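Local structure of demethyldecarbamoylnovobiocin O-methyltransferase (Streptomyces caeruleus, 2WK1) at residues Arg117-Leu128 and Asn180-Val191. The protein transfers a methyl group from S-adenosyl-L-methionine to the 4-hydroxyl of the noviose sugar, the penultimate step in making the antibiotic novobiocin. Residues are numbered along the deposited sequence; the frame is centred on the assembly and turned at random.
Sequences RGGACILMRGIL and NFRNYDLLDEQV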
# COMPACT_ATOMS: atom_id res chain seq x y z
N ARG A 117 3.91 15.55 -0.06
CA ARG A 117 4.17 14.48 0.89
C ARG A 117 5.25 13.49 0.47
O ARG A 117 5.65 12.63 1.25
CB ARG A 117 2.88 13.74 1.21
CG ARG A 117 1.84 14.61 1.94
CD ARG A 117 0.52 13.87 2.03
NE ARG A 117 -0.46 14.63 2.81
CZ ARG A 117 -1.77 14.43 2.75
NH1 ARG A 117 -2.27 13.49 2.00
NH2 ARG A 117 -2.59 15.20 3.45
N GLY A 118 5.74 13.63 -0.77
CA GLY A 118 6.88 12.89 -1.24
C GLY A 118 6.62 11.70 -2.11
O GLY A 118 7.57 11.05 -2.56
N GLY A 119 5.36 11.41 -2.42
CA GLY A 119 5.03 10.16 -3.09
C GLY A 119 5.65 9.94 -4.46
O GLY A 119 5.99 8.81 -4.79
N ALA A 120 5.75 10.97 -5.27
CA ALA A 120 6.38 10.80 -6.60
C ALA A 120 7.85 10.43 -6.47
O ALA A 120 8.37 9.58 -7.21
CB ALA A 120 6.21 12.07 -7.44
N CYS A 121 8.53 11.04 -5.50
CA CYS A 121 9.92 10.73 -5.23
C CYS A 121 10.09 9.36 -4.59
O CYS A 121 11.07 8.67 -4.88
CB CYS A 121 10.58 11.78 -4.36
SG CYS A 121 10.72 13.37 -5.10
N ILE A 122 9.15 8.93 -3.75
CA ILE A 122 9.17 7.58 -3.22
C ILE A 122 9.05 6.60 -4.36
O ILE A 122 9.77 5.60 -4.37
CB ILE A 122 8.06 7.40 -2.15
CG1 ILE A 122 8.35 8.26 -0.92
CG2 ILE A 122 7.89 5.93 -1.76
CD1 ILE A 122 7.17 8.42 0.03
N LEU A 123 8.15 6.83 -5.30
CA LEU A 123 8.09 5.95 -6.46
C LEU A 123 9.42 5.88 -7.21
O LEU A 123 9.87 4.79 -7.57
CB LEU A 123 6.95 6.36 -7.42
CG LEU A 123 6.83 5.46 -8.67
CD1 LEU A 123 6.50 4.03 -8.33
CD2 LEU A 123 5.81 6.01 -9.67
N MET A 124 10.03 7.03 -7.47
CA MET A 124 11.32 7.02 -8.16
C MET A 124 12.33 6.14 -7.43
O MET A 124 13.03 5.34 -8.04
CB MET A 124 11.85 8.44 -8.28
CG MET A 124 11.03 9.31 -9.20
SD MET A 124 11.78 11.00 -9.27
CE MET A 124 10.66 11.79 -10.45
N ARG A 125 12.42 6.28 -6.10
CA ARG A 125 13.35 5.45 -5.37
C ARG A 125 12.96 3.98 -5.42
O ARG A 125 13.82 3.11 -5.51
CB ARG A 125 13.46 5.92 -3.91
CG ARG A 125 14.39 5.09 -3.04
CD ARG A 125 15.83 5.17 -3.47
NE ARG A 125 16.73 4.20 -2.84
CZ ARG A 125 17.08 3.04 -3.37
NH1 ARG A 125 16.55 2.64 -4.49
NH2 ARG A 125 18.01 2.30 -2.79
N GLY A 126 11.66 3.70 -5.36
CA GLY A 126 11.19 2.32 -5.47
C GLY A 126 11.50 1.67 -6.80
O GLY A 126 11.80 0.49 -6.84
N ILE A 127 11.43 2.42 -7.89
CA ILE A 127 11.74 1.87 -9.20
C ILE A 127 13.22 1.49 -9.23
O ILE A 127 13.60 0.43 -9.72
CB ILE A 127 11.39 2.85 -10.32
CG1 ILE A 127 9.89 3.16 -10.37
CG2 ILE A 127 11.86 2.29 -11.65
CD1 ILE A 127 9.58 4.48 -11.09
N LEU A 128 14.08 2.37 -8.69
CA LEU A 128 15.50 2.04 -8.61
C LEU A 128 15.69 0.74 -7.81
O LEU A 128 16.46 -0.14 -8.19
CB LEU A 128 16.32 3.16 -8.00
CG LEU A 128 16.34 4.48 -8.78
CD1 LEU A 128 17.20 5.51 -8.05
CD2 LEU A 128 16.82 4.32 -10.23
N ASN A 180 7.73 9.45 5.62
CA ASN A 180 7.00 8.75 4.57
C ASN A 180 7.94 7.81 3.79
O ASN A 180 7.58 6.66 3.53
CB ASN A 180 6.29 9.74 3.65
CG ASN A 180 5.12 10.41 4.33
OD1 ASN A 180 4.63 9.92 5.37
ND2 ASN A 180 4.67 11.52 3.78
N PHE A 181 9.14 8.27 3.45
CA PHE A 181 10.11 7.38 2.82
C PHE A 181 10.42 6.17 3.73
O PHE A 181 10.50 5.02 3.27
CB PHE A 181 11.44 8.09 2.52
CG PHE A 181 11.50 8.77 1.18
CD1 PHE A 181 11.05 10.06 1.01
CD2 PHE A 181 12.07 8.12 0.09
CE1 PHE A 181 11.14 10.68 -0.21
CE2 PHE A 181 12.14 8.74 -1.14
CZ PHE A 181 11.71 10.01 -1.30
N ARG A 182 10.61 6.44 5.02
CA ARG A 182 10.91 5.37 5.96
C ARG A 182 9.78 4.35 6.05
O ARG A 182 10.04 3.14 6.19
CB ARG A 182 11.22 5.94 7.33
CG ARG A 182 11.75 4.88 8.29
CD ARG A 182 12.63 5.43 9.36
NE ARG A 182 12.00 6.48 10.12
CZ ARG A 182 12.14 6.62 11.45
NH1 ARG A 182 12.88 5.76 12.15
NH2 ARG A 182 11.52 7.61 12.07
N ASN A 183 8.53 4.81 5.92
CA ASN A 183 7.36 3.93 5.98
C ASN A 183 7.39 2.86 4.88
O ASN A 183 6.83 1.78 5.03
CB ASN A 183 6.04 4.71 5.86
CG ASN A 183 5.69 5.52 7.09
OD1 ASN A 183 6.31 5.41 8.14
ND2 ASN A 183 4.68 6.37 6.95
N TYR A 184 8.00 3.21 3.75
CA TYR A 184 8.16 2.26 2.62
C TYR A 184 9.50 1.54 2.67
O TYR A 184 9.82 0.77 1.77
CB TYR A 184 8.08 3.01 1.27
CG TYR A 184 6.70 3.53 0.91
CD1 TYR A 184 6.24 4.73 1.43
CD2 TYR A 184 5.85 2.81 0.09
CE1 TYR A 184 5.00 5.21 1.12
CE2 TYR A 184 4.60 3.29 -0.25
CZ TYR A 184 4.16 4.48 0.28
OH TYR A 184 2.89 4.91 -0.05
N ASP A 185 10.30 1.80 3.71
CA ASP A 185 11.64 1.29 3.78
C ASP A 185 12.53 1.72 2.66
O ASP A 185 13.36 0.94 2.17
CB ASP A 185 11.73 -0.55 3.93
CG ASP A 185 13.14 -0.76 4.69
OD1 ASP A 185 13.00 -1.84 4.60
OD2 ASP A 185 13.87 0.08 5.08
N LEU A 186 12.37 2.97 2.26
CA LEU A 186 13.13 3.51 1.15
C LEU A 186 13.96 4.75 1.51
O LEU A 186 14.46 5.44 0.62
CB LEU A 186 12.20 3.81 -0.04
CG LEU A 186 11.61 2.58 -0.73
CD1 LEU A 186 10.51 2.99 -1.72
CD2 LEU A 186 12.67 1.79 -1.43
N LEU A 187 14.12 5.04 2.80
CA LEU A 187 14.97 6.16 3.19
C LEU A 187 16.40 5.66 3.35
O LEU A 187 16.75 5.08 4.38
CB LEU A 187 14.47 6.83 4.47
CG LEU A 187 15.19 8.13 4.86
CD1 LEU A 187 14.95 9.25 3.84
CD2 LEU A 187 14.75 8.57 6.28
N ASP A 188 17.21 5.84 2.33
CA ASP A 188 18.59 5.34 2.39
C ASP A 188 19.53 6.30 1.67
O ASP A 188 19.17 7.43 1.35
CB ASP A 188 18.69 3.91 1.83
CG ASP A 188 18.60 3.84 0.30
OD1 ASP A 188 18.26 4.82 -0.38
OD2 ASP A 188 18.89 2.74 -0.25
N GLU A 189 20.75 5.85 1.40
CA GLU A 189 21.75 6.72 0.84
C GLU A 189 21.46 7.23 -0.56
O GLU A 189 22.06 8.21 -0.98
CB GLU A 189 23.14 6.10 0.91
CG GLU A 189 23.31 4.85 0.13
CD GLU A 189 22.88 3.56 0.86
OE1 GLU A 189 22.20 3.58 1.95
OE2 GLU A 189 23.24 2.48 0.30
N GLN A 190 20.55 6.57 -1.28
CA GLN A 190 20.23 6.99 -2.65
C GLN A 190 19.09 8.00 -2.70
O GLN A 190 18.59 8.27 -3.78
CB GLN A 190 19.94 5.76 -3.52
CG GLN A 190 21.16 4.94 -3.82
CD GLN A 190 20.87 3.68 -4.58
OE1 GLN A 190 21.10 2.56 -4.07
NE2 GLN A 190 20.36 3.83 -5.80
N VAL A 191 18.68 8.54 -1.56
CA VAL A 191 17.73 9.64 -1.50
C VAL A 191 18.45 10.83 -0.91
O VAL A 191 19.05 10.72 0.18
CB VAL A 191 16.48 9.29 -0.64
CG1 VAL A 191 15.49 10.44 -0.69
CG2 VAL A 191 15.84 7.98 -1.11
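The Phe181 ring is sandwiched: Ile122 CG1 sits over its centre, 3.5 Å from the centroid and 2° off the normal, a CH-pi contact, while Val191 CG1 covers the opposite face near the rim. At the ring's edge lie Cys121 CB, 3.7 Å from Phe181 CZ, and Arg125 CB. Ile122 serves a second ring with its other branch: with chi1 at -67°, CG1 is anti to the carbonyl carbon and points to Phe181, while CG2, anti to the backbone N, lies over one face of Tyr184, 3.9 Å from that centroid. One isoleucine is thus wedged between two aromatics, and Leu186 CD1 packs against the helix backbone, 3.9 Å from Gly126 CA. The guanidinium of Arg125 carries the Gln190 amide stacked on one face, planes 30° apart, and has the Asp188 carboxylate at its edge. That salt bridge is side-on, its two planes tilted against each other: Arg125 NE donates to Asp188 OD1 at 3.0 Å and Arg125 NH2 to Asp188 OD2 at 2.7 Å, both on the syn side. Gln190 N reaches OD1 from the other face, forming an Asx turn that fixes the carboxylate; Gln190 NE2 is held by the carbonyls of Val133 and Arg136. At the far end, Asn180 ND2 gives Arg117 O a nearly straight bond (2.9 Å) on a lone pair in the carbonyl plane, just ahead of the N-cap Gly118. The apolar packing, the salt bridge and the Asn180 bond join the Schellman-terminated helix 174-183 and the loop into strand 191-195, outermost in this chain's sheet, to helix 119-130, which follows the first strand of the Rossmann-like methyltransferase fold and touches S-adenosyl-L-homocysteine through Ala120.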